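Local coordinates for protein putative L-alanine-DL-glutamate epimerase (Burkholderia xenovorans, PDB 3GO2) that binds magnesium and, as a member of the mandelate racemase/muconate lactonizing enzyme family, probably acts as a racemase or epimerase, at residues A15-Y20 and I131-F136; I91-L96 and P373-D378; A98-L103 and Y108-G113; N165-D170 and L174-P179; H202-R207 and A237-F242. All coordinates share one frame; numbering follows the deposited sequence. Where two conformers were deposited one is given.

Interaction 1: residues A15-Y20 and I131-F136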
# COMPACT_ATOMS: atom_id res chain seq x y z
N ALA A 15 -0.92 38.95 31.33
CA ALA A 15 -1.18 39.35 29.93
C ALA A 15 -2.70 39.48 29.66
O ALA A 15 -3.18 39.25 28.57
CB ALA A 15 -0.49 38.34 28.94
N GLY A 16 -3.44 39.87 30.69
CA GLY A 16 -4.85 40.24 30.55
C GLY A 16 -5.76 39.07 30.79
O GLY A 16 -6.29 38.89 31.89
N TRP A 17 -5.94 38.24 29.75
CA TRP A 17 -6.81 37.06 29.79
C TRP A 17 -6.00 35.77 29.88
O TRP A 17 -6.54 34.66 29.83
CB TRP A 17 -7.69 37.04 28.54
CG TRP A 17 -6.91 37.04 27.27
CD1 TRP A 17 -6.34 38.12 26.66
CD2 TRP A 17 -6.60 35.92 26.45
NE1 TRP A 17 -5.70 37.74 25.52
CE2 TRP A 17 -5.84 36.39 25.36
CE3 TRP A 17 -6.89 34.55 26.53
CZ2 TRP A 17 -5.39 35.55 24.35
CZ3 TRP A 17 -6.43 33.72 25.52
CH2 TRP A 17 -5.68 34.21 24.46
N ARG A 18 -4.68 35.94 30.01
CA ARG A 18 -3.74 34.87 30.13
C ARG A 18 -2.47 35.48 30.73
O ARG A 18 -2.38 36.68 30.94
CB ARG A 18 -3.43 34.26 28.75
CG ARG A 18 -2.91 35.29 27.77
CD ARG A 18 -2.59 34.67 26.41
NE ARG A 18 -2.19 35.72 25.47
CZ ARG A 18 -1.77 35.49 24.23
NH1 ARG A 18 -1.71 34.25 23.74
NH2 ARG A 18 -1.43 36.52 23.45
N ASN A 19 -1.47 34.64 30.99
CA ASN A 19 -0.19 35.11 31.44
C ASN A 19 0.87 34.88 30.39
O ASN A 19 0.71 34.02 29.51
CB ASN A 19 0.22 34.37 32.70
CG ASN A 19 -0.72 34.63 33.85
OD1 ASN A 19 -1.15 35.77 34.05
ND2 ASN A 19 -1.04 33.60 34.61
N TYR A 20 1.96 35.62 30.50
CA TYR A 20 3.17 35.29 29.76
C TYR A 20 4.12 34.59 30.69
O TYR A 20 4.14 34.88 31.87
CB TYR A 20 3.88 36.53 29.27
CG TYR A 20 3.20 37.33 28.20
CD1 TYR A 20 2.28 36.78 27.30
CD2 TYR A 20 3.56 38.66 28.01
CE1 TYR A 20 1.71 37.54 26.32
CE2 TYR A 20 3.00 39.41 27.02
CZ TYR A 20 2.08 38.84 26.17
OH TYR A 20 1.54 39.62 25.17
N ILE A 131 -13.18 40.70 19.38
CA ILE A 131 -14.46 40.12 19.75
C ILE A 131 -14.39 39.42 21.10
O ILE A 131 -15.28 39.58 21.96
CB ILE A 131 -14.94 39.08 18.70
CG1 ILE A 131 -15.19 39.74 17.34
CG2 ILE A 131 -16.17 38.31 19.21
CD1 ILE A 131 -15.38 38.73 16.23
N ASN A 132 -13.34 38.62 21.30
CA ASN A 132 -13.22 37.75 22.47
C ASN A 132 -12.64 38.44 23.71
O ASN A 132 -13.02 38.09 24.84
CB ASN A 132 -12.37 36.51 22.15
CG ASN A 132 -13.04 35.56 21.20
OD1 ASN A 132 -14.22 35.68 20.87
ND2 ASN A 132 -12.29 34.55 20.78
N HIS A 133 -11.73 39.40 23.50
CA HIS A 133 -11.04 40.06 24.61
C HIS A 133 -11.08 41.59 24.49
O HIS A 133 -10.04 42.26 24.54
CB HIS A 133 -9.61 39.52 24.70
CG HIS A 133 -9.55 38.03 24.74
ND1 HIS A 133 -10.01 37.30 25.82
CD2 HIS A 133 -9.09 37.12 23.85
CE1 HIS A 133 -9.85 36.01 25.58
NE2 HIS A 133 -9.29 35.87 24.39
N PRO A 134 -12.30 42.17 24.34
CA PRO A 134 -12.48 43.61 24.14
C PRO A 134 -11.99 44.49 25.31
O PRO A 134 -11.73 45.68 25.10
CB PRO A 134 -14.00 43.75 23.97
CG PRO A 134 -14.57 42.57 24.67
CD PRO A 134 -13.59 41.47 24.41
N LYS A 135 -11.88 43.91 26.51
CA LYS A 135 -11.32 44.62 27.66
C LYS A 135 -9.86 44.98 27.41
O LYS A 135 -9.34 45.94 27.99
CB LYS A 135 -11.45 43.75 28.92
CG LYS A 135 -10.60 44.17 30.13
CD LYS A 135 -11.39 44.29 31.43
CE LYS A 135 -11.85 45.73 31.66
NZ LYS A 135 -13.17 45.83 32.38
N PHE A 136 -9.19 44.21 26.55
CA PHE A 136 -7.76 44.39 26.34
C PHE A 136 -7.38 44.88 24.96
O PHE A 136 -6.38 45.61 24.79
CB PHE A 136 -7.06 43.07 26.66
CG PHE A 136 -7.30 42.64 28.06
CD1 PHE A 136 -6.73 43.36 29.12
CD2 PHE A 136 -8.11 41.57 28.34
CE1 PHE A 136 -6.96 42.98 30.42
CE2 PHE A 136 -8.33 41.18 29.66
CZ PHE A 136 -7.75 41.90 30.70
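G16 meets the ring of F136 with its alpha carbon: CA lies over the ring face, 3.6 Å from the centroid, in a CH-pi contact nearest to CZ. The backbone angles of G16 would jam any CB against the preceding carbonyl oxygen, and one would also press on F136, so the close approach of main chain to ring depends on glycine. W17 follows and carries the larger share of the contact. Its five-membered ring stacks face to face on the imidazole of H133, centroids 3.6 Å apart and planes inclined by only 13°. With chi1 at 58°, CG of W17 sits between the backbone N and the carbonyl carbon, which turns the indole broadside to the imidazole. CD1, at the edge of the indole, reaches CD2 of F136 at 4.2 Å. R18 lays its CD against the opposite indole face, so the tryptophan is sandwiched between histidine and arginine. A loop of the N-terminal capping domain thus packs on a later loop close to the active site: between side chains, W17 is about 7 Å from H125 and H133 about 6 Å from R178, both seen to bind 2-oxoglutarate. The contact joins the turn between strands 5-14 and 19-27 to the loop leaving helix 128-132, whose I131 and N132 rest on F167 of strand 161-168.

Interaction 2: residues I91-L96 and P373-D378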
# COMPACT_ATOMS: atom_id res chain seq x y z
N ILE A 91 13.65 25.83 27.16
CA ILE A 91 15.04 25.86 27.59
C ILE A 91 15.97 25.99 26.38
O ILE A 91 16.92 26.75 26.42
CB ILE A 91 15.40 24.67 28.46
CG1 ILE A 91 14.59 24.73 29.76
CG2 ILE A 91 16.92 24.62 28.73
CD1 ILE A 91 14.78 23.47 30.68
N GLU A 92 15.69 25.24 25.32
CA GLU A 92 16.46 25.35 24.09
C GLU A 92 16.52 26.77 23.60
O GLU A 92 17.57 27.26 23.20
CB GLU A 92 15.87 24.43 23.00
CG GLU A 92 16.58 24.60 21.66
CD GLU A 92 16.28 23.49 20.70
OE1 GLU A 92 15.55 23.72 19.71
OE2 GLU A 92 16.81 22.39 20.94
N ASN A 93 15.38 27.45 23.61
CA ASN A 93 15.33 28.78 23.10
C ASN A 93 16.11 29.77 23.97
O ASN A 93 16.69 30.70 23.44
CB ASN A 93 13.90 29.22 22.84
CG ASN A 93 13.34 28.58 21.62
OD1 ASN A 93 14.09 28.19 20.71
ND2 ASN A 93 12.00 28.51 21.54
N ALA A 94 16.20 29.52 25.27
CA ALA A 94 17.00 30.38 26.15
C ALA A 94 18.48 30.08 25.95
O ALA A 94 19.30 31.00 25.95
CB ALA A 94 16.60 30.18 27.63
N LEU A 95 18.81 28.81 25.71
CA LEU A 95 20.20 28.40 25.40
C LEU A 95 20.66 29.08 24.11
O LEU A 95 21.78 29.59 24.02
CB LEU A 95 20.32 26.89 25.29
CG LEU A 95 20.40 26.07 26.57
CD1 LEU A 95 20.19 24.58 26.32
CD2 LEU A 95 21.77 26.29 27.21
N LEU A 96 19.80 29.10 23.09
CA LEU A 96 20.19 29.71 21.82
C LEU A 96 20.45 31.20 22.00
O LEU A 96 21.45 31.73 21.49
CB LEU A 96 19.13 29.49 20.75
CG LEU A 96 18.99 28.06 20.24
CD1 LEU A 96 17.67 27.96 19.44
CD2 LEU A 96 20.21 27.64 19.38
N PRO A 373 22.38 41.24 19.11
CA PRO A 373 22.75 39.91 19.56
C PRO A 373 21.58 39.21 20.26
O PRO A 373 20.90 39.82 21.08
CB PRO A 373 23.90 40.17 20.54
CG PRO A 373 24.51 41.48 20.03
CD PRO A 373 23.34 42.28 19.55
N GLY A 374 21.38 37.94 19.95
CA GLY A 374 20.28 37.18 20.50
C GLY A 374 19.02 37.29 19.66
O GLY A 374 19.07 37.53 18.46
N TRP A 375 17.88 37.09 20.30
CA TRP A 375 16.60 37.10 19.62
C TRP A 375 16.19 38.46 19.10
O TRP A 375 15.50 38.55 18.08
CB TRP A 375 15.49 36.57 20.53
CG TRP A 375 15.62 35.12 20.91
CD1 TRP A 375 15.59 34.63 22.17
CD2 TRP A 375 15.71 33.99 20.03
NE1 TRP A 375 15.71 33.25 22.15
CE2 TRP A 375 15.78 32.83 20.84
CE3 TRP A 375 15.71 33.82 18.64
CZ2 TRP A 375 15.88 31.53 20.30
CZ3 TRP A 375 15.82 32.51 18.11
CH2 TRP A 375 15.91 31.41 18.94
N GLY A 376 16.60 39.53 19.80
CA GLY A 376 16.24 40.89 19.37
C GLY A 376 15.44 41.70 20.38
O GLY A 376 15.14 42.87 20.15
N THR A 377 15.04 41.07 21.49
CA THR A 377 14.37 41.78 22.58
C THR A 377 14.56 41.00 23.86
O THR A 377 14.75 39.78 23.82
CB THR A 377 12.89 42.01 22.24
OG1 THR A 377 12.33 43.01 23.10
CG2 THR A 377 12.07 40.71 22.40
N ASP A 378 14.57 41.69 25.00
CA ASP A 378 14.71 41.09 26.32
C ASP A 378 13.50 41.47 27.16
O ASP A 378 13.06 42.62 27.14
CB ASP A 378 15.95 41.62 27.03
CG ASP A 378 17.24 41.19 26.36
OD1 ASP A 378 17.33 40.01 25.93
OD2 ASP A 378 18.17 42.04 26.30
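W375 supplies most of the contact, presenting the edge of its indole to the N93 carbonyl, while L96 touches the six-membered ring at CZ2 and CH2. NE1 approaches the main-chain carbonyl of N93, close to the ring plane, in a weak hydrogen bond of 3.0 Å that is bent to 135° at the hydrogen. The N93 amide stands almost perpendicular to the indole (89°), with OD1 3.8 Å from CZ2 of W375. Its polar end is engaged elsewhere, OD1 accepting from V298 N and ND2 donating to the carbonyl of T293. One turn further along, L96 brings CB to 3.9 Å from CZ2 of W375, and its CD1 lies near CH2. D97 OD1 receives the backbone N-H of W375. Buried and away from the metal sites, the loop after strand 366-368 places W375 between helix 82-103 of the N-terminal capping domain and L324 and I328 of helix 323-335, consistent with the enolase-superfamily arrangement in which late chain segments pack on the capping domain.

Interaction 3: residues A98-L103 and Y108-G113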
# COMPACT_ATOMS: atom_id res chain seq x y z
N ALA A 98 21.40 32.76 24.68
CA ALA A 98 22.65 32.93 25.45
C ALA A 98 23.89 32.64 24.59
O ALA A 98 24.90 33.34 24.68
CB ALA A 98 22.62 32.05 26.70
N LYS A 99 23.80 31.63 23.75
CA LYS A 99 24.88 31.29 22.85
C LYS A 99 25.13 32.39 21.83
O LYS A 99 26.27 32.79 21.61
CB LYS A 99 24.60 29.98 22.15
CG LYS A 99 25.73 29.53 21.23
CD LYS A 99 25.56 28.08 20.78
CE LYS A 99 26.76 27.55 20.04
NZ LYS A 99 26.77 26.06 19.73
N ALA A 100 24.06 32.88 21.20
CA ALA A 100 24.19 33.96 20.25
C ALA A 100 24.76 35.21 20.91
O ALA A 100 25.65 35.84 20.36
CB ALA A 100 22.83 34.27 19.59
N LYS A 101 24.29 35.55 22.11
CA LYS A 101 24.84 36.71 22.83
C LYS A 101 26.32 36.51 23.15
O LYS A 101 27.15 37.47 23.08
CB LYS A 101 24.01 36.99 24.09
CG LYS A 101 22.69 37.70 23.77
CD LYS A 101 21.72 37.62 24.95
CE LYS A 101 20.52 38.46 24.71
NZ LYS A 101 19.47 38.29 25.79
N THR A 102 26.68 35.29 23.52
CA THR A 102 28.09 34.98 23.85
C THR A 102 28.97 35.22 22.63
O THR A 102 30.11 35.74 22.75
CB THR A 102 28.25 33.54 24.35
OG1 THR A 102 27.53 33.37 25.58
CG2 THR A 102 29.69 33.19 24.59
N LEU A 103 28.46 34.87 21.45
CA LEU A 103 29.19 35.07 20.17
C LEU A 103 28.93 36.41 19.48
O LEU A 103 29.51 36.70 18.41
CB LEU A 103 28.88 33.91 19.22
CG LEU A 103 29.26 32.52 19.70
CD1 LEU A 103 28.74 31.45 18.72
CD2 LEU A 103 30.80 32.42 19.88
N TYR A 108 19.66 34.31 14.23
CA TYR A 108 19.68 33.72 12.88
C TYR A 108 21.09 33.36 12.38
O TYR A 108 21.24 32.52 11.50
CB TYR A 108 18.94 34.60 11.87
CG TYR A 108 19.51 35.99 11.64
CD1 TYR A 108 20.72 36.20 11.01
CD2 TYR A 108 18.78 37.12 12.01
CE1 TYR A 108 21.20 37.48 10.79
CE2 TYR A 108 19.24 38.39 11.79
CZ TYR A 108 20.44 38.58 11.18
OH TYR A 108 20.88 39.87 10.97
N GLU A 109 22.13 33.96 12.96
CA GLU A 109 23.52 33.63 12.62
C GLU A 109 23.89 32.21 13.08
O GLU A 109 24.85 31.63 12.60
CB GLU A 109 24.47 34.64 13.26
CG GLU A 109 25.75 34.89 12.48
CD GLU A 109 25.45 35.43 11.10
OE1 GLU A 109 25.04 34.63 10.23
OE2 GLU A 109 25.59 36.66 10.90
N LEU A 110 23.13 31.65 14.03
CA LEU A 110 23.34 30.29 14.48
C LEU A 110 22.55 29.31 13.61
O LEU A 110 22.78 28.10 13.66
CB LEU A 110 22.89 30.11 15.91
CG LEU A 110 23.54 30.98 16.97
CD1 LEU A 110 22.98 30.56 18.33
CD2 LEU A 110 25.04 30.85 16.92
N LEU A 111 21.62 29.83 12.83
CA LEU A 111 20.64 29.01 12.12
C LEU A 111 20.89 28.85 10.62
O LEU A 111 20.01 28.41 9.88
CB LEU A 111 19.24 29.59 12.35
CG LEU A 111 18.76 29.84 13.78
CD1 LEU A 111 17.38 30.52 13.84
CD2 LEU A 111 18.75 28.56 14.61
N GLY A 112 22.09 29.18 10.18
CA GLY A 112 22.44 29.10 8.77
C GLY A 112 22.65 30.46 8.16
O GLY A 112 22.98 30.56 6.97
N GLY A 113 22.51 31.51 8.97
CA GLY A 113 22.50 32.86 8.46
C GLY A 113 21.15 33.21 7.92
O GLY A 113 20.32 32.33 7.65
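The chain turns back on itself after helix 82-103, bringing A100 and L110 to a CA-CA distance of 6.9 Å with just four residues between the two segments. Every contact across the two segments is made by L110, its two methyl branches shared between successive turns of the helix. CD1 sits 3.9 Å from CB of A100, close also to the backbone N of A100 and to CG of K99 at 4.1 Å. CD2 spreads the other way and meets CD1 of L103 at 4.2 Å. A chi1 of -59° places CG of L110 opposite its own carbonyl carbon and sends the fork toward the helix. The small A100 side chain lets the leucine come near the helix backbone. These residues belong to the N-terminal capping domain of the enolase superfamily, where the last turns of a long helix pass into the segment leading to strand 118-123. The chain of K99 runs extended past L110, so its aliphatic part lies against the leucine while NZ continues to the carbonyl of M63 and probably to E109 of the second subunit in a salt bridge. E109, modelled in two conformers, probably makes the reciprocal bridge to K99 of that subunit, and L103 packs on its V105. Within the helix, A98 O accepts both T102 N and T102 OG1, the latter at 2.8 Å, from opposite faces of the carbonyl plane.

Interaction 4: residues N165-D170 and L174-P179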
# COMPACT_ATOMS: atom_id res chain seq x y z
N ASN A 165 -11.45 33.25 12.95
CA ASN A 165 -11.89 31.95 13.50
C ASN A 165 -13.40 31.82 13.26
O ASN A 165 -13.93 32.41 12.30
CB ASN A 165 -11.53 31.88 14.97
CG ASN A 165 -10.02 31.96 15.22
OD1 ASN A 165 -9.35 30.92 15.43
ND2 ASN A 165 -9.49 33.16 15.20
N ILE A 166 -14.09 31.04 14.07
CA ILE A 166 -15.52 30.76 13.86
C ILE A 166 -16.36 31.57 14.85
O ILE A 166 -16.17 31.45 16.07
CB ILE A 166 -15.87 29.26 14.02
CG1 ILE A 166 -14.87 28.37 13.28
CG2 ILE A 166 -17.33 28.99 13.54
CD1 ILE A 166 -15.03 26.88 13.60
N PHE A 167 -17.31 32.34 14.30
CA PHE A 167 -18.16 33.22 15.09
C PHE A 167 -19.62 33.08 14.75
O PHE A 167 -19.99 32.99 13.58
CB PHE A 167 -17.72 34.68 14.95
CG PHE A 167 -16.43 34.95 15.59
CD1 PHE A 167 -16.37 35.14 16.97
CD2 PHE A 167 -15.25 34.91 14.87
CE1 PHE A 167 -15.16 35.33 17.57
CE2 PHE A 167 -14.04 35.10 15.51
CZ PHE A 167 -14.02 35.31 16.85
N ILE A 168 -20.42 33.10 15.82
CA ILE A 168 -21.87 33.04 15.76
C ILE A 168 -22.43 34.44 16.01
O ILE A 168 -22.28 35.01 17.12
CB ILE A 168 -22.44 32.10 16.81
CG1 ILE A 168 -21.75 30.72 16.75
CG2 ILE A 168 -24.01 32.02 16.66
CD1 ILE A 168 -21.81 30.03 15.39
N HIS A 169 -23.09 34.97 14.99
CA HIS A 169 -23.60 36.35 14.94
C HIS A 169 -25.10 36.46 15.15
O HIS A 169 -25.59 37.49 15.61
CB HIS A 169 -23.26 36.99 13.59
CG HIS A 169 -21.83 37.40 13.43
ND1 HIS A 169 -21.36 38.64 13.80
CD2 HIS A 169 -20.76 36.72 12.95
CE1 HIS A 169 -20.06 38.71 13.54
NE2 HIS A 169 -19.67 37.56 13.03
N ASP A 170 -25.85 35.41 14.84
CA ASP A 170 -27.31 35.52 14.76
C ASP A 170 -28.06 34.78 15.87
O ASP A 170 -29.25 34.46 15.71
CB ASP A 170 -27.81 35.08 13.37
CG ASP A 170 -27.69 33.58 13.14
OD1 ASP A 170 -27.21 32.85 14.04
OD2 ASP A 170 -28.08 33.16 12.03
N LEU A 174 -22.70 38.45 19.84
CA LEU A 174 -21.62 37.80 19.09
C LEU A 174 -20.70 37.00 19.99
O LEU A 174 -20.19 37.48 21.00
CB LEU A 174 -20.83 38.87 18.35
CG LEU A 174 -19.56 38.47 17.58
CD1 LEU A 174 -19.89 37.41 16.53
CD2 LEU A 174 -19.02 39.70 16.94
N HIS A 175 -20.43 35.76 19.59
CA HIS A 175 -19.60 34.88 20.41
C HIS A 175 -18.90 33.84 19.55
O HIS A 175 -19.35 33.52 18.46
CB HIS A 175 -20.44 34.19 21.49
CG HIS A 175 -21.62 33.45 20.95
ND1 HIS A 175 -21.65 32.07 20.83
CD2 HIS A 175 -22.84 33.88 20.55
CE1 HIS A 175 -22.83 31.70 20.35
NE2 HIS A 175 -23.56 32.79 20.15
N ALA A 176 -17.77 33.37 20.06
CA ALA A 176 -16.94 32.42 19.34
C ALA A 176 -17.54 31.05 19.46
O ALA A 176 -18.25 30.75 20.41
CB ALA A 176 -15.52 32.42 19.88
N TRP A 177 -17.24 30.23 18.47
CA TRP A 177 -17.66 28.84 18.41
C TRP A 177 -16.38 28.03 18.49
O TRP A 177 -15.64 27.92 17.50
CB TRP A 177 -18.42 28.56 17.11
CG TRP A 177 -18.92 27.12 16.98
CD1 TRP A 177 -18.42 26.12 16.15
CD2 TRP A 177 -20.00 26.53 17.70
NE1 TRP A 177 -19.14 24.98 16.34
CE2 TRP A 177 -20.10 25.19 17.28
CE3 TRP A 177 -20.86 27.00 18.69
CZ2 TRP A 177 -21.05 24.31 17.79
CZ3 TRP A 177 -21.81 26.12 19.21
CH2 TRP A 177 -21.89 24.79 18.75
N ARG A 178 -16.13 27.44 19.67
CA ARG A 178 -14.88 26.73 19.97
C ARG A 178 -15.16 25.42 20.70
O ARG A 178 -14.53 25.10 21.72
CB ARG A 178 -13.94 27.58 20.82
CG ARG A 178 -13.57 28.92 20.22
CD ARG A 178 -13.09 29.87 21.27
NE ARG A 178 -11.96 29.29 21.95
CZ ARG A 178 -11.64 29.50 23.22
NH1 ARG A 178 -10.57 28.88 23.73
NH2 ARG A 178 -12.36 30.31 23.99
N PRO A 179 -16.11 24.62 20.17
CA PRO A 179 -16.44 23.37 20.87
C PRO A 179 -15.25 22.41 21.05
O PRO A 179 -15.21 21.62 21.99
CB PRO A 179 -17.51 22.74 19.97
CG PRO A 179 -17.20 23.23 18.63
CD PRO A 179 -16.74 24.68 18.85
O HOH W 1 -13.43 29.36 16.49
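L174 lays a methyl squarely over the imidazole of H169, with CD1 3.3 Å from the ring centroid and 13° off the normal, a tight CH-pi contact. The same CD1 lies 3.8 Å from CB of F167. H169 has its NE2 hydrogen-bonded to H202, which helps fix the ring under the leucine. H175 forms an antiparallel hydrogen-bonded pair with I168: I168 N gives a nearly straight bond of 2.9 Å to H175 O, and H175 N returns a longer one of 3.2 Å to I168 O. Its chi1 of 54° puts CG between the backbone N and the carbonyl carbon, which folds the ring back across the strand so that CB of I168 lies over its face. A176 is the non-hydrogen-bonded partner of F167, its CB meeting CE1 of that ring at 3.7 Å. W177 donates its N-H to I166 O at 2.9 Å, from above the carbonyl plane, and its CB touches both CG2 of I166 and CG1 of I168. A water takes the place of a second direct bond in this pair, accepting from I166 N and donating to W177 O. N165 and R178, both seen to bind fumarate in this protein, flank the ladder. The hairpin adds strand 175-176 to the edge of the barrel sheet beside strand 161-168; helix 128-132 covers F167 and A176, and helix 193-210 packs on I166, I168 and W177.

Interaction 5: residues H202-R207 and A237-F242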
# COMPACT_ATOMS: atom_id res chain seq x y z
N HIS A 202 -20.01 36.00 8.48
CA HIS A 202 -18.77 36.57 9.01
C HIS A 202 -17.71 36.82 7.95
O HIS A 202 -17.15 37.91 7.84
CB HIS A 202 -18.22 35.67 10.12
CG HIS A 202 -16.99 36.18 10.77
ND1 HIS A 202 -17.01 36.91 11.95
CD2 HIS A 202 -15.68 36.02 10.45
CE1 HIS A 202 -15.76 37.21 12.29
NE2 HIS A 202 -14.94 36.69 11.40
N LEU A 203 -17.43 35.78 7.16
CA LEU A 203 -16.44 35.87 6.13
C LEU A 203 -16.85 36.86 5.02
O LEU A 203 -15.99 37.55 4.48
CB LEU A 203 -16.17 34.48 5.55
CG LEU A 203 -15.38 33.57 6.47
CD1 LEU A 203 -15.41 32.12 5.90
CD2 LEU A 203 -13.94 34.05 6.57
N GLU A 204 -18.13 36.93 4.68
CA GLU A 204 -18.61 37.90 3.67
C GLU A 204 -18.38 39.35 4.13
O GLU A 204 -17.94 40.19 3.32
CB GLU A 204 -20.06 37.64 3.28
CG GLU A 204 -20.17 36.43 2.35
CD GLU A 204 -21.58 36.02 2.02
OE1 GLU A 204 -22.51 36.51 2.70
OE2 GLU A 204 -21.76 35.21 1.08
N ALA A 205 -18.62 39.61 5.41
CA ALA A 205 -18.35 40.92 6.01
C ALA A 205 -16.87 41.23 6.00
O ALA A 205 -16.44 42.35 5.66
CB ALA A 205 -18.92 41.02 7.42
N LEU A 206 -16.07 40.24 6.39
CA LEU A 206 -14.63 40.42 6.34
C LEU A 206 -14.11 40.73 4.94
O LEU A 206 -13.27 41.61 4.77
CB LEU A 206 -13.93 39.17 6.91
CG LEU A 206 -12.60 39.40 7.58
CD1 LEU A 206 -12.75 40.19 8.89
CD2 LEU A 206 -11.94 38.03 7.84
N ARG A 207 -14.63 40.01 3.93
CA ARG A 207 -14.20 40.21 2.56
C ARG A 207 -14.62 41.59 2.03
O ARG A 207 -13.86 42.24 1.29
CB ARG A 207 -14.78 39.13 1.65
CG ARG A 207 -14.52 39.34 0.16
CD ARG A 207 -13.03 39.53 -0.12
NE ARG A 207 -12.28 38.29 0.07
CZ ARG A 207 -10.96 38.19 0.22
NH1 ARG A 207 -10.18 39.26 0.25
NH2 ARG A 207 -10.41 36.99 0.34
N ALA A 237 -17.00 26.82 -0.78
CA ALA A 237 -16.25 26.34 -1.93
C ALA A 237 -15.84 27.48 -2.87
O ALA A 237 -14.78 27.41 -3.51
CB ALA A 237 -17.07 25.32 -2.69
N ASP A 238 -16.67 28.51 -2.94
CA ASP A 238 -16.45 29.63 -3.87
C ASP A 238 -15.77 30.84 -3.23
O ASP A 238 -15.60 31.89 -3.87
CB ASP A 238 -17.80 30.05 -4.46
CG ASP A 238 -18.35 29.01 -5.41
OD1 ASP A 238 -19.58 29.02 -5.63
OD2 ASP A 238 -17.58 28.19 -5.94
N PHE A 239 -15.39 30.73 -1.97
CA PHE A 239 -14.67 31.81 -1.31
C PHE A 239 -13.21 31.78 -1.66
O PHE A 239 -12.63 30.71 -1.85
CB PHE A 239 -14.78 31.64 0.19
CG PHE A 239 -15.92 32.33 0.78
CD1 PHE A 239 -15.77 33.62 1.26
CD2 PHE A 239 -17.14 31.70 0.86
CE1 PHE A 239 -16.84 34.27 1.81
CE2 PHE A 239 -18.22 32.34 1.41
CZ PHE A 239 -18.07 33.62 1.90
N ASP A 240 -12.58 32.94 -1.73
CA ASP A 240 -11.15 32.99 -1.91
C ASP A 240 -10.45 32.95 -0.55
O ASP A 240 -10.47 33.93 0.17
CB ASP A 240 -10.77 34.26 -2.66
CG ASP A 240 -9.28 34.40 -2.86
OD1 ASP A 240 -8.57 33.38 -2.97
OD2 ASP A 240 -8.83 35.57 -2.96
N LEU A 241 -9.90 31.79 -0.17
CA LEU A 241 -9.20 31.66 1.12
C LEU A 241 -7.74 31.27 0.93
O LEU A 241 -7.42 30.32 0.22
CB LEU A 241 -9.88 30.62 2.02
CG LEU A 241 -11.35 30.89 2.34
CD1 LEU A 241 -12.06 29.72 3.00
CD2 LEU A 241 -11.43 32.13 3.23
N PHE A 242 -6.87 32.00 1.62
CA PHE A 242 -5.42 31.79 1.57
C PHE A 242 -5.09 30.41 2.12
O PHE A 242 -4.29 29.67 1.56
CB PHE A 242 -4.77 32.88 2.40
CG PHE A 242 -3.28 32.84 2.48
CD1 PHE A 242 -2.51 33.71 1.73
CD2 PHE A 242 -2.64 32.01 3.37
CE1 PHE A 242 -1.14 33.72 1.87
CE2 PHE A 242 -1.26 32.00 3.48
CZ PHE A 242 -0.51 32.86 2.74
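Apolar contact comes from F239, whose ring reaches up to two consecutive residues of helix 193-210. Its CE1 lies 3.8 Å from CB of L203, and its CZ is 3.5 Å from CG of E204, which meets the ring at its edge. The extended E204 chain crosses the phenyl group at about a right angle and carries its carboxylate on to a salt bridge with R200, so it is mainly the aliphatic stem that meets the aromatic. Polar contact falls to R207. Bent at chi2 and chi3 (54° and 71°), its chain brings NH2 to the main-chain carbonyl of D240, which lies at the guanidinium edge, in a weak hydrogen bond of 3.1 Å with an angle of 131°. Stronger holds on R207 are the carbonyls of V214 and G211, both reached by NH1. The position of D240 OD2 is uncertain, so its long, out-of-plane charge pairing with R207 and its bridge to R193 of the third subunit are both tentative. The chemistry therefore implies a modest link at the barrel surface, apolar at one end and weakly polar at the other, where the loop before strand 243-245 leans on the helix near a subunit interface.

How the interactions relate
Interactions 2 and 3 share helix 82-103 of the N-terminal capping domain, with centres 9 Å apart, and are tied by the salt bridge between D378 and K101. Interactions 4 and 5 lie across the chain's centre, in the barrel domain, 16 Å apart between centres and joined by H169 and H202; strand 175-176 leads on to helix 193-210. Interaction 1 stands between these groups, its centre about 17 Å from that of interaction 4 and 25 Å from that of interaction 2, and touches interaction 4 through I131 and N132. Along the chain, interactions 1 and 2 interlock, their segments alternating, so both pin the capping domain to later parts of the chain, whereas 3 and 4 close over a few residues and 5 over about thirty.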